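PDB 3VW5: cellobiose 2-epimerase from Ruminococcus albus, which catalyses the reversible epimerization of cellobiose to 4-O-beta-D-glucopyranosyl-D-mannose. Local coordinates for residues 1-7 against 382-388; 26-31 against 44-50; 217-222 against 273-277. The protein carries 2 engineered substitutions. One frame throughout, in Å; residues are numbered along the deposited sequence.

Interaction 1. Residues 1-7 against 382-388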
loop_
_atom_site.group_PDB
_atom_site.type_symbol
_atom_site.label_atom_id
_atom_site.label_comp_id
_atom_site.label_asym_id
_atom_site.label_seq_id
_atom_site.Cartn_x
_atom_site.Cartn_y
_atom_site.Cartn_z
ATOM N N MET A 1 -20.200 13.567 11.811
ATOM C CA MET A 1 -18.851 13.470 12.363
ATOM C C MET A 1 -17.893 12.798 11.369
ATOM O O MET A 1 -18.242 12.579 10.207
ATOM C CB MET A 1 -18.870 12.713 13.694
ATOM C CG MET A 1 -19.900 13.248 14.704
ATOM S SD MET A 1 -19.695 12.622 16.396
ATOM C CE MET A 1 -18.504 13.785 17.067
ATOM N N MET A 2 -16.693 12.461 11.826
ATOM C CA MET A 2 -15.651 11.955 10.932
ATOM C C MET A 2 -16.020 10.707 10.110
ATOM O O MET A 2 -15.781 10.666 8.889
ATOM C CB MET A 2 -14.365 11.705 11.714
ATOM C CG MET A 2 -13.094 11.743 10.875
ATOM S SD MET A 2 -11.681 11.187 11.873
ATOM C CE MET A 2 -12.309 9.578 12.372
ATOM N N ILE A 3 -16.590 9.687 10.758
ATOM C CA ILE A 3 -16.883 8.447 10.037
ATOM C C ILE A 3 -17.903 8.668 8.930
ATOM O O ILE A 3 -17.756 8.147 7.827
ATOM C CB ILE A 3 -17.364 7.309 10.953
ATOM C CG1 ILE A 3 -16.292 6.965 11.979
ATOM C CG2 ILE A 3 -17.698 6.076 10.124
ATOM C CD1 ILE A 3 -16.665 5.823 12.882
ATOM N N SER A 4 -18.932 9.451 9.223
ATOM C CA SER A 4 -20.002 9.684 8.266
ATOM C C SER A 4 -19.476 10.392 7.015
ATOM O O SER A 4 -19.860 10.059 5.880
ATOM C CB SER A 4 -21.128 10.485 8.924
ATOM O OG SER A 4 -21.572 11.531 8.081
ATOM N N GLU A 5 -18.582 11.354 7.227
ATOM C CA GLU A 5 -17.993 12.118 6.125
ATOM C C GLU A 5 -17.107 11.243 5.246
ATOM O O GLU A 5 -17.187 11.284 4.009
ATOM C CB GLU A 5 -17.181 13.303 6.659
ATOM C CG GLU A 5 -17.992 14.285 7.502
ATOM C CD GLU A 5 -17.127 15.313 8.214
ATOM O OE1 GLU A 5 -15.889 15.281 8.027
ATOM O OE2 GLU A 5 -17.684 16.149 8.969
ATOM N N ILE A 6 -16.274 10.438 5.897
ATOM C CA ILE A 6 -15.348 9.586 5.173
ATOM C C ILE A 6 -16.098 8.530 4.368
ATOM O O ILE A 6 -15.748 8.257 3.216
ATOM C CB ILE A 6 -14.295 8.978 6.119
ATOM C CG1 ILE A 6 -13.204 10.011 6.399
ATOM C CG2 ILE A 6 -13.694 7.722 5.529
ATOM C CD1 ILE A 6 -12.332 9.671 7.573
ATOM N N ARG A 7 -17.147 7.970 4.964
ATOM C CA ARG A 7 -17.972 6.972 4.291
ATOM C C ARG A 7 -18.576 7.572 3.026
ATOM O O ARG A 7 -18.720 6.897 2.001
ATOM C CB ARG A 7 -19.074 6.458 5.227
ATOM C CG ARG A 7 -19.848 5.251 4.695
ATOM C CD ARG A 7 -20.934 4.789 5.669
ATOM N NE ARG A 7 -20.840 3.368 6.036
ATOM C CZ ARG A 7 -21.324 2.368 5.297
ATOM N NH1 ARG A 7 -21.917 2.636 4.131
ATOM N NH2 ARG A 7 -21.213 1.099 5.714
ATOM N N VAL A 382 -11.581 3.166 8.585
ATOM C CA VAL A 382 -12.188 4.122 9.507
ATOM C C VAL A 382 -13.585 3.644 9.819
ATOM O O VAL A 382 -13.998 3.570 10.985
ATOM C CB VAL A 382 -12.269 5.534 8.894
ATOM C CG1 VAL A 382 -13.265 6.397 9.668
ATOM C CG2 VAL A 382 -10.889 6.194 8.857
ATOM N N ILE A 383 -14.300 3.314 8.749
ATOM C CA ILE A 383 -15.632 2.758 8.841
ATOM C C ILE A 383 -15.620 1.542 9.758
ATOM O O ILE A 383 -16.405 1.442 10.703
ATOM C CB ILE A 383 -16.148 2.348 7.443
ATOM C CG1 ILE A 383 -16.610 3.586 6.673
ATOM C CG2 ILE A 383 -17.264 1.320 7.568
ATOM C CD1 ILE A 383 -16.942 3.316 5.238
ATOM N N THR A 384 -14.694 0.634 9.483
ATOM C CA THR A 384 -14.655 -0.669 10.132
ATOM C C THR A 384 -14.259 -0.627 11.611
ATOM O O THR A 384 -14.720 -1.450 12.395
ATOM C CB THR A 384 -13.701 -1.598 9.362
ATOM O OG1 THR A 384 -14.454 -2.360 8.409
ATOM C CG2 THR A 384 -12.972 -2.531 10.303
ATOM N N ARG A 385 -13.409 0.327 11.988
ATOM C CA ARG A 385 -12.964 0.448 13.374
ATOM C C ARG A 385 -13.996 1.170 14.235
ATOM O O ARG A 385 -13.943 1.136 15.461
ATOM C CB ARG A 385 -11.631 1.198 13.436
ATOM C CG ARG A 385 -10.488 0.462 12.780
ATOM C CD ARG A 385 -9.251 1.311 12.747
ATOM N NE ARG A 385 -8.217 0.680 11.938
ATOM C CZ ARG A 385 -7.089 0.170 12.423
ATOM N NH1 ARG A 385 -6.829 0.228 13.729
ATOM N NH2 ARG A 385 -6.212 -0.386 11.597
ATOM N N GLY A 386 -14.920 1.844 13.565
ATOM C CA GLY A 386 -15.945 2.628 14.222
ATOM C C GLY A 386 -15.530 3.494 15.401
ATOM O O GLY A 386 -16.288 3.620 16.355
ATOM N N VAL A 387 -14.347 4.098 15.371
ATOM C CA VAL A 387 -14.108 5.170 16.329
ATOM C C VAL A 387 -14.339 6.515 15.667
ATOM O O VAL A 387 -13.796 6.800 14.607
ATOM C CB VAL A 387 -12.749 5.080 17.079
ATOM C CG1 VAL A 387 -11.858 4.043 16.463
ATOM C CG2 VAL A 387 -12.083 6.434 17.164
ATOM N N ASP A 388 -15.194 7.320 16.293
ATOM C CA ASP A 388 -15.626 8.590 15.727
ATOM C C ASP A 388 -15.079 9.785 16.497
ATOM O O ASP A 388 -14.633 9.651 17.637
ATOM C CB ASP A 388 -17.151 8.671 15.696
ATOM C CG ASP A 388 -17.670 9.273 14.402
ATOM O OD1 ASP A 388 -18.768 8.865 13.947
ATOM O OD2 ASP A 388 -16.972 10.149 13.830
#

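Interaction 2. Residues 26-31 against 44-50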
loop_
_atom_site.group_PDB
_atom_site.type_symbol
_atom_site.label_atom_id
_atom_site.label_comp_id
_atom_site.label_asym_id
_atom_site.label_seq_id
_atom_site.Cartn_x
_atom_site.Cartn_y
_atom_site.Cartn_z
ATOM N N ASN A 26 -10.465 -3.122 -23.838
ATOM C CA ASN A 26 -9.215 -3.864 -23.825
ATOM C C ASN A 26 -8.926 -4.593 -22.505
ATOM O O ASN A 26 -7.846 -5.161 -22.333
ATOM C CB ASN A 26 -8.046 -2.974 -24.241
ATOM C CG ASN A 26 -8.041 -2.682 -25.740
ATOM O OD1 ASN A 26 -7.832 -3.584 -26.561
ATOM N ND2 ASN A 26 -8.251 -1.418 -26.101
ATOM N N GLY A 27 -9.890 -4.592 -21.587
ATOM C CA GLY A 27 -9.741 -5.318 -20.335
ATOM C C GLY A 27 -9.062 -4.507 -19.251
ATOM O O GLY A 27 -8.296 -3.592 -19.526
ATOM N N GLY A 28 -9.344 -4.830 -18.001
ATOM C CA GLY A 28 -8.749 -4.101 -16.900
ATOM C C GLY A 28 -9.221 -2.660 -16.821
ATOM O O GLY A 28 -10.339 -2.346 -17.212
ATOM N N PHE A 29 -8.367 -1.783 -16.303
ATOM C CA PHE A 29 -8.676 -0.356 -16.186
ATOM C C PHE A 29 -7.663 0.523 -16.931
ATOM O O PHE A 29 -6.515 0.124 -17.108
ATOM C CB PHE A 29 -8.708 0.043 -14.717
ATOM C CG PHE A 29 -9.839 -0.557 -13.965
ATOM C CD1 PHE A 29 -10.854 0.242 -13.466
ATOM C CD2 PHE A 29 -9.903 -1.927 -13.774
ATOM C CE1 PHE A 29 -11.909 -0.304 -12.777
ATOM C CE2 PHE A 29 -10.957 -2.496 -13.089
ATOM C CZ PHE A 29 -11.972 -1.684 -12.586
ATOM N N TYR A 30 -8.084 1.714 -17.355
ATOM C CA TYR A 30 -7.182 2.640 -18.039
ATOM C C TYR A 30 -5.969 2.996 -17.152
ATOM O O TYR A 30 -6.078 3.087 -15.919
ATOM C CB TYR A 30 -7.925 3.905 -18.505
ATOM C CG TYR A 30 -9.198 3.648 -19.301
ATOM C CD1 TYR A 30 -9.168 2.925 -20.490
ATOM C CD2 TYR A 30 -10.429 4.149 -18.869
ATOM C CE1 TYR A 30 -10.323 2.701 -21.219
ATOM C CE2 TYR A 30 -11.589 3.922 -19.590
ATOM C CZ TYR A 30 -11.527 3.201 -20.766
ATOM O OH TYR A 30 -12.679 2.975 -21.484
ATOM N N GLY A 31 -4.816 3.176 -17.786
ATOM C CA GLY A 31 -3.568 3.287 -17.065
ATOM C C GLY A 31 -3.142 4.694 -16.676
ATOM O O GLY A 31 -2.251 4.852 -15.836
ATOM N N ASP A 44 0.066 2.563 -21.036
ATOM C CA ASP A 44 0.441 1.287 -20.443
ATOM C C ASP A 44 -0.251 1.090 -19.099
ATOM O O ASP A 44 -0.446 2.049 -18.343
ATOM C CB ASP A 44 1.952 1.211 -20.240
ATOM C CG ASP A 44 2.724 1.135 -21.545
ATOM O OD1 ASP A 44 2.150 0.693 -22.574
ATOM O OD2 ASP A 44 3.921 1.507 -21.526
ATOM N N LYS A 45 -0.607 -0.158 -18.807
ATOM C CA LYS A 45 -1.319 -0.504 -17.586
ATOM C C LYS A 45 -0.398 -1.255 -16.623
ATOM O O LYS A 45 -0.000 -2.386 -16.894
ATOM C CB LYS A 45 -2.542 -1.362 -17.924
ATOM C CG LYS A 45 -3.445 -0.756 -18.992
ATOM C CD LYS A 45 -4.595 -1.681 -19.370
ATOM C CE LYS A 45 -5.628 -0.952 -20.221
ATOM N NZ LYS A 45 -6.666 -1.869 -20.782
ATOM N N GLY A 46 -0.058 -0.620 -15.505
ATOM C CA GLY A 46 0.855 -1.200 -14.532
ATOM C C GLY A 46 0.169 -2.273 -13.716
ATOM O O GLY A 46 -1.021 -2.153 -13.382
ATOM N N VAL A 47 0.900 -3.332 -13.380
ATOM C CA VAL A 47 0.260 -4.437 -12.681
ATOM C C VAL A 47 0.059 -4.153 -11.189
ATOM O O VAL A 47 -0.931 -4.601 -10.599
ATOM C CB VAL A 47 0.914 -5.816 -12.986
ATOM C CG1 VAL A 47 1.858 -5.708 -14.192
ATOM C CG2 VAL A 47 1.587 -6.397 -11.769
ATOM N N ILE A 48 0.961 -3.390 -10.582
ATOM C CA ILE A 48 0.717 -2.917 -9.216
ATOM C C ILE A 48 -0.582 -2.097 -9.122
ATOM O O ILE A 48 -1.310 -2.173 -8.135
ATOM C CB ILE A 48 1.914 -2.125 -8.648
ATOM C CG1 ILE A 48 2.556 -2.904 -7.501
ATOM C CG2 ILE A 48 1.473 -0.789 -8.111
ATOM C CD1 ILE A 48 3.993 -2.510 -7.256
ATOM N N LEU A 49 -0.865 -1.331 -10.165
ATOM C CA LEU A 49 -2.076 -0.545 -10.243
ATOM C C LEU A 49 -3.296 -1.463 -10.264
ATOM O O LEU A 49 -4.266 -1.231 -9.545
ATOM C CB LEU A 49 -2.045 0.358 -11.489
ATOM C CG LEU A 49 -3.331 1.059 -11.935
ATOM C CD1 LEU A 49 -3.903 1.906 -10.826
ATOM C CD2 LEU A 49 -3.112 1.887 -13.189
ATOM N N HIS A 50 -3.247 -2.505 -11.094
ATOM C CA HIS A 50 -4.351 -3.441 -11.180
ATOM C C HIS A 50 -4.526 -4.276 -9.925
ATOM O O HIS A 50 -5.652 -4.559 -9.514
ATOM C CB HIS A 50 -4.239 -4.308 -12.423
ATOM C CG HIS A 50 -4.681 -3.601 -13.662
ATOM N ND1 HIS A 50 -3.923 -2.620 -14.265
ATOM C CD2 HIS A 50 -5.826 -3.688 -14.380
ATOM C CE1 HIS A 50 -4.571 -2.154 -15.316
ATOM N NE2 HIS A 50 -5.729 -2.784 -15.408
HETATM O O HOH W 1 -0.490 2.371 -15.552
#

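Interaction 3. Residues 217-222 against 273-277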
loop_
_atom_site.group_PDB
_atom_site.type_symbol
_atom_site.label_atom_id
_atom_site.label_comp_id
_atom_site.label_asym_id
_atom_site.label_seq_id
_atom_site.Cartn_x
_atom_site.Cartn_y
_atom_site.Cartn_z
ATOM N N TYR A 217 13.794 -1.224 12.539
ATOM C CA TYR A 217 13.462 -0.332 13.646
ATOM C C TYR A 217 14.732 0.222 14.314
ATOM O O TYR A 217 15.682 -0.505 14.567
ATOM C CB TYR A 217 12.578 -1.064 14.662
ATOM C CG TYR A 217 12.269 -0.268 15.911
ATOM C CD1 TYR A 217 11.563 0.924 15.844
ATOM C CD2 TYR A 217 12.686 -0.707 17.160
ATOM C CE1 TYR A 217 11.285 1.659 16.989
ATOM C CE2 TYR A 217 12.413 0.019 18.304
ATOM C CZ TYR A 217 11.708 1.200 18.207
ATOM O OH TYR A 217 11.435 1.935 19.334
ATOM N N THR A 218 14.750 1.521 14.575
ATOM C CA THR A 218 15.872 2.144 15.263
ATOM C C THR A 218 15.421 2.537 16.669
ATOM O O THR A 218 14.724 3.539 16.854
ATOM C CB THR A 218 16.379 3.364 14.486
ATOM O OG1 THR A 218 16.491 3.020 13.098
ATOM C CG2 THR A 218 17.726 3.801 14.994
ATOM N N PRO A 219 15.798 1.728 17.669
ATOM C CA PRO A 219 15.263 1.908 19.025
ATOM C C PRO A 219 15.540 3.268 19.684
ATOM O O PRO A 219 14.651 3.753 20.395
ATOM C CB PRO A 219 15.896 0.760 19.816
ATOM C CG PRO A 219 17.026 0.279 18.981
ATOM C CD PRO A 219 16.649 0.531 17.564
ATOM N N ASP A 220 16.702 3.883 19.463
ATOM C CA ASP A 220 17.013 5.113 20.194
ATOM C C ASP A 220 16.405 6.322 19.516
ATOM O O ASP A 220 16.590 7.448 19.951
ATOM C CB ASP A 220 18.518 5.313 20.337
ATOM C CG ASP A 220 19.189 5.529 19.005
ATOM O OD1 ASP A 220 18.897 4.718 18.087
ATOM O OD2 ASP A 220 19.980 6.504 18.859
ATOM N N THR A 221 15.666 6.076 18.448
ATOM C CA THR A 221 15.135 7.146 17.623
ATOM C C THR A 221 13.651 6.929 17.339
ATOM O O THR A 221 12.907 7.874 17.087
ATOM C CB THR A 221 15.909 7.199 16.304
ATOM O OG1 THR A 221 17.069 8.017 16.480
ATOM C CG2 THR A 221 15.068 7.790 15.213
ATOM N N ASN A 222 13.249 5.664 17.401
ATOM C CA ASN A 222 11.914 5.214 17.029
ATOM C C ASN A 222 11.616 5.374 15.549
ATOM O O ASN A 222 10.452 5.368 15.163
ATOM C CB ASN A 222 10.833 5.912 17.857
ATOM C CG ASN A 222 11.179 5.979 19.327
ATOM O OD1 ASN A 222 11.383 7.065 19.875
ATOM N ND2 ASN A 222 11.252 4.821 19.974
ATOM N N LYS A 273 5.448 3.510 20.068
ATOM C CA LYS A 273 6.606 4.380 20.183
ATOM C C LYS A 273 6.835 5.106 18.874
ATOM O O LYS A 273 7.174 6.286 18.865
ATOM C CB LYS A 273 7.859 3.598 20.581
ATOM C CG LYS A 273 7.988 3.362 22.069
ATOM C CD LYS A 273 9.191 2.515 22.375
ATOM C CE LYS A 273 9.021 1.807 23.707
ATOM N NZ LYS A 273 10.034 0.716 23.859
ATOM N N ILE A 274 6.649 4.388 17.774
ATOM C CA ILE A 274 6.787 4.960 16.444
ATOM C C ILE A 274 5.659 5.962 16.207
ATOM O O ILE A 274 5.883 7.038 15.672
ATOM C CB ILE A 274 6.784 3.859 15.360
ATOM C CG1 ILE A 274 7.923 2.863 15.630
ATOM C CG2 ILE A 274 6.859 4.472 13.949
ATOM C CD1 ILE A 274 7.888 1.640 14.761
ATOM N N SER A 275 4.448 5.601 16.623
ATOM C CA SER A 275 3.311 6.502 16.531
ATOM C C SER A 275 3.548 7.820 17.250
ATOM O O SER A 275 3.270 8.890 16.701
ATOM C CB SER A 275 2.070 5.848 17.106
ATOM O OG SER A 275 1.454 5.041 16.131
ATOM N N HIS A 276 4.030 7.755 18.486
ATOM C CA HIS A 276 4.226 8.985 19.237
ATOM C C HIS A 276 5.266 9.827 18.551
ATOM O O HIS A 276 5.097 11.039 18.425
ATOM C CB HIS A 276 4.620 8.734 20.702
ATOM C CG HIS A 276 3.449 8.458 21.594
ATOM N ND1 HIS A 276 2.566 9.452 21.986
ATOM C CD2 HIS A 276 2.992 7.295 22.140
ATOM C CE1 HIS A 276 1.618 8.906 22.754
ATOM N NE2 HIS A 276 1.859 7.604 22.868
ATOM N N ASN A 277 6.333 9.179 18.095
ATOM C CA ASN A 277 7.397 9.889 17.399
ATOM C C ASN A 277 6.890 10.655 16.179
ATOM O O ASN A 277 7.176 11.839 16.034
ATOM C CB ASN A 277 8.521 8.952 16.989
ATOM C CG ASN A 277 9.802 9.702 16.691
ATOM O OD1 ASN A 277 10.257 10.508 17.506
ATOM N ND2 ASN A 277 10.380 9.467 15.516
HETATM O O HOH W 2 9.172 7.308 13.991
#

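Interaction 1. Residues 1-7 against 382-388
Met-1 CB lies beside Asp-388 OD2, where the two ends of the chain come together. The next residue, Met-2, belongs to the first turn of helix 2-19; its chain bends at the last torsion (chi3 56°), and CE comes to within 3.9 Å of Val-387 O. Ile-3 has the largest share of the first segment. Its amide N donates to Asp-388 OD2 over 3.1 Å in a nearly straight bond (170°), reaching the oxygen from above the carboxylate plane. This places a negative group at the amino end of helix 2-19, where the helix dipole would probably favour it. With CG1 beside the backbone N (chi1 -61°), Ile-3 sends CD1 to the CA of Gly-386, 3.5 Å away, and CG1 to Val-382 CG1, 3.9 Å off. Helices 2-19 and 373-385 are the first and last of the twelve in the (alpha/alpha)6 barrel, and the start of the one packs on the end of the other. One turn on, Ile-6 crosses Val-382 at about a right angle and rests CD1 on both its methyls, with Trp-333 of helix 323-340 nearby. Arg-7 lies across the end of Ile-383, its CG 3.5 Å from the Ile-383 CD1.

Interaction 2. Residues 26-31 against 44-50
Two hydrogen bonds to the backbone of loop 26-31 come from side chains of the other segment, one from Lys-45 and one from His-50. Lys-45 is extended beyond CG, and its NZ donates to Gly-27 O over 2.7 Å, nearly in line with the carbonyl bond (165°). The same ammonium pairs with Asp-23 and reaches Phe-98 O, so this buried charge is held by several oxygens. His-50 works the other way: NE2 accepts the amide of Phe-29 over 3.0 Å in an almost straight bond (178°), tilted from the ring plane. ND1 donates to Gly-46 O, a carbonyl that also takes the amide of His-50 on its opposite face. Together the ND1 and NE2 bonds fix the imidazole's rotation. Water adds a third link, giving to Gly-31 O and Asp-44 O while accepting from Gly-46 N.

Van der Waals contact fills in between. Gly-28 brings its CA to the edge of the imidazole, and Leu-49 CD2 rests 4.1 Å from Gly-31 O. Strand 45-46 runs straight into helix 47-64, making this a helix-to-helix connection of the (alpha/alpha)6 barrel, in which the loop after helix 2-19 is tied to the start of helix 47-64.

Interaction 3. Residues 217-222 against 273-277
Tyr-217 and Ile-274 meet where the turn after helix 199-216 rests on helix 261-281. The two side chains slide past each other in opposite directions, so that CE1 of the Tyr-217 ring lies 3.8 Å from Ile-274 CG1, and Tyr-217 CD1 is close to the CD1 methyl of Ile-274. Beyond them the phenol oxygen reaches Lys-273, whose extended chain crosses the tyrosine at about a right angle and offers its CD at 3.8 Å from Tyr-217 OH. Asn-222 adds three touches: its ND2 sits over the Lys-273 CB, its CB packs on Asn-277 CB at 3.9 Å, and its carbonyl O touches Ile-274 CG1.

No direct hydrogen bond joins the segments, but a water does, donating to Asn-222 O and accepting from Asn-277 ND2 over 2.9 Å. This is a surface contact on the rim of the (alpha/alpha)6 barrel, joining the turn after helix 199-216 to the side of helix 261-281.

The second shell sets these groups. Asn-222 ND2 donates to Tyr-217 OH over 3.0 Å, with the phenol oxygen close to the amide plane, and this bond braces the ring against the turn. Tyr-217 has CG opposite its backbone N (chi1 175°), which swings the ring toward the helix, while Pro-219 N lies above one ring face, displaced toward the rim. With a leucine here the phenol oxygen is gone, and Asn-222 ND2 would probably be left without that acceptor, free to turn, with a gap opened beside Ile-274 CG1. Within the turn, Thr-218 O accepts the amides of both Thr-221 and Asn-222, curling the chain so that Asn-222 faces the helix. Farther out, Thr-218 OG1 bonds to Lys-225, and Ile-274 also packs on Asp-244 and Thr-248 of helix 241-258.

In the fold
Interaction 2 is buried and mainly polar, with a lysine taking one loop carbonyl, a histidine one loop amide, and a water another carbonyl. Interaction 1, partly buried, is chiefly aliphatic packing with a single carboxylate bond, and it brings the chain's ends together. Interaction 3 lies at the surface, combining an aromatic ring, aliphatic chains and a bridging water. None touches another: the centres of interactions 2 and 3 lie about 37 Å apart, on opposite sides of the chain's centre. No helix is shared, but interactions 2 and 3 are both nested within the long span that interaction 1 closes.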